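PDB 5UL3: 4'-phospho-dehydrooxetanocin synthase from Bacillus megaterium, which catalyses the oxidative ring contraction of dAMP to an oxetane aldehyde in oxetanocin A biosynthesis, using cobalamin, a [4Fe-4S] cluster and S-adenosylmethionine. Local coordinates for residues T121-C126 with I181-N186. Sequence-based numbering, arbitrary orientation.
Sequences TLVNLC and IGLSVN
Thr121-Asn124 and Ile181-Ser184 are the C-terminal parts of two neighbouring parallel strands, 119-124 and 180-184, and the axes of these two segments approach to 4.7 Å at an angle of 18°. Three backbone hydrogen bonds of 2.8 to 2.9 Å tie them: Gly182 N to Thr121 O, Val123 N to Gly182 O and Ser184 N to Val123 O. Gly182 thus spends both its N-H and its carbonyl on the same neighbour. The two sheet faces differ in character. On one, Val123 and Leu183 lie side by side and point the same way, with Leu183 CD2 resting 3.7 Å from Val123 CB; branched aliphatic groups suit this face, because helix 166-176 packs on Val123 and Ile181, and helix 190-205 on Leu183. Beyond the strand ends Leu125 continues the apolar layer: its CD1 meets Val185 CG2 at 4.2 Å, and it packs on Ala193 and Ile196 of helix 190-205. Leu125 CG also lies against the strand-end carbonyl, 3.4 Å from Ser184 O.

The other face carries Leu122, Asn124 and Ser184. Here Gly182, having no side chain, lets Leu122 CD2 settle 4.1 Å from its CA, and Leu122 also packs against helix 138-149 (Thr140, Leu143). Asn124, its CG anti to the backbone N (chi1 180°), brings OD1 near Ser184 CB and directs ND2 to Asp159. A water bridges Asn124 OD1 and Asn186 ND2 through two weak bonds. Ser184 is small enough to meet cobalamin closely, and its OG hydrogen-bonds to N3B of the cofactor.

These are central strands of the Rossmann-fold domain that houses cobalamin, and their C-terminal ends border the pocket. The bond from Ser184 N ties this residue to the sheet, while Asn217 ND2 shares its hydroxyl with the cofactor and probably steadies its rotation.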
loop_
_atom_site.group_PDB
_atom_site.type_symbol
_atom_site.label_atom_id
_atom_site.label_comp_id
_atom_site.label_asym_id
_atom_site.label_seq_id
_atom_site.Cartn_x
_atom_site.Cartn_y
_atom_site.Cartn_z
ATOM N N THR A 121 17.461 14.796 4.408
ATOM C CA THR A 121 16.882 14.552 3.086
ATOM C C THR A 121 16.432 13.097 3.016
ATOM O O THR A 121 17.213 12.189 3.318
ATOM C CB THR A 121 17.879 14.856 1.960
ATOM O OG1 THR A 121 18.210 16.246 1.996
ATOM C CG2 THR A 121 17.240 14.583 0.591
ATOM N N LEU A 122 15.160 12.894 2.672
ATOM C CA LEU A 122 14.560 11.569 2.545
ATOM C C LEU A 122 14.192 11.372 1.088
ATOM O O LEU A 122 13.532 12.236 0.502
ATOM C CB LEU A 122 13.308 11.439 3.407
ATOM C CG LEU A 122 13.550 11.653 4.899
ATOM C CD1 LEU A 122 12.230 11.660 5.646
ATOM C CD2 LEU A 122 14.492 10.568 5.446
ATOM N N VAL A 123 14.591 10.235 0.528
ATOM C CA VAL A 123 14.437 9.939 -0.896
ATOM C C VAL A 123 13.589 8.681 -1.043
ATOM O O VAL A 123 13.969 7.611 -0.543
ATOM C CB VAL A 123 15.802 9.742 -1.571
ATOM C CG1 VAL A 123 15.627 9.590 -3.097
ATOM C CG2 VAL A 123 16.739 10.906 -1.242
ATOM N N ASN A 124 12.445 8.803 -1.717
ATOM C CA ASN A 124 11.643 7.635 -2.076
ATOM C C ASN A 124 12.108 7.113 -3.434
ATOM O O ASN A 124 12.039 7.846 -4.424
ATOM C CB ASN A 124 10.154 7.975 -2.151
ATOM C CG ASN A 124 9.313 6.756 -2.528
ATOM O OD1 ASN A 124 9.577 5.660 -2.043
ATOM N ND2 ASN A 124 8.333 6.936 -3.411
ATOM N N LEU A 125 12.571 5.863 -3.483
ATOM C CA LEU A 125 12.983 5.294 -4.762
ATOM C C LEU A 125 11.774 4.789 -5.541
ATOM O O LEU A 125 10.705 4.525 -4.986
ATOM C CB LEU A 125 13.991 4.156 -4.568
ATOM C CG LEU A 125 15.174 4.446 -3.652
ATOM C CD1 LEU A 125 16.212 3.332 -3.728
ATOM C CD2 LEU A 125 15.790 5.808 -3.944
ATOM N N CYS A 126 11.955 4.660 -6.858
ATOM C CA CYS A 126 10.895 4.187 -7.739
ATOM C C CYS A 126 11.528 3.724 -9.041
ATOM O O CYS A 126 12.352 4.443 -9.614
ATOM C CB CYS A 126 9.864 5.286 -8.033
ATOM S SG CYS A 126 8.399 4.700 -8.998
ATOM N N ILE A 181 21.000 11.532 5.338
ATOM C CA ILE A 181 20.360 11.157 4.088
ATOM C C ILE A 181 19.692 9.812 4.315
ATOM O O ILE A 181 20.326 8.887 4.832
ATOM C CB ILE A 181 21.361 11.071 2.921
ATOM C CG1 ILE A 181 22.003 12.447 2.674
ATOM C CG2 ILE A 181 20.660 10.578 1.655
ATOM C CD1 ILE A 181 23.193 12.386 1.731
ATOM N N GLY A 182 18.429 9.706 3.942
ATOM C CA GLY A 182 17.707 8.448 4.066
ATOM C C GLY A 182 17.088 8.031 2.753
ATOM O O GLY A 182 16.470 8.841 2.062
ATOM N N LEU A 183 17.236 6.745 2.425
ATOM C CA LEU A 183 16.578 6.152 1.269
ATOM C C LEU A 183 15.530 5.147 1.732
ATOM O O LEU A 183 15.817 4.295 2.579
ATOM C CB LEU A 183 17.574 5.436 0.349
ATOM C CG LEU A 183 18.889 6.124 -0.017
ATOM C CD1 LEU A 183 19.648 5.232 -1.027
ATOM C CD2 LEU A 183 18.621 7.531 -0.588
ATOM N N SER A 184 14.336 5.235 1.156
ATOM C CA SER A 184 13.311 4.208 1.333
ATOM C C SER A 184 13.465 3.181 0.208
ATOM O O SER A 184 13.326 3.528 -0.973
ATOM C CB SER A 184 11.921 4.848 1.317
ATOM O OG SER A 184 10.918 3.928 1.727
ATOM N N VAL A 185 13.761 1.934 0.569
ATOM C CA VAL A 185 14.170 0.897 -0.378
ATOM C C VAL A 185 13.109 -0.200 -0.345
ATOM O O VAL A 185 12.977 -0.914 0.656
ATOM C CB VAL A 185 15.554 0.320 -0.047
ATOM C CG1 VAL A 185 15.936 -0.753 -1.070
ATOM C CG2 VAL A 185 16.605 1.425 -0.004
ATOM N N ASN A 186 12.361 -0.332 -1.429
ATOM C CA ASN A 186 11.230 -1.235 -1.532
ATOM C C ASN A 186 11.562 -2.386 -2.475
ATOM O O ASN A 186 12.635 -2.420 -3.081
ATOM C CB ASN A 186 9.999 -0.470 -2.011
ATOM C CG ASN A 186 8.757 -0.905 -1.295
ATOM O OD1 ASN A 186 8.607 -2.082 -0.966
ATOM N ND2 ASN A 186 7.875 0.039 -1.006
HETATM O O HOH W 1 7.842 3.363 -0.198
#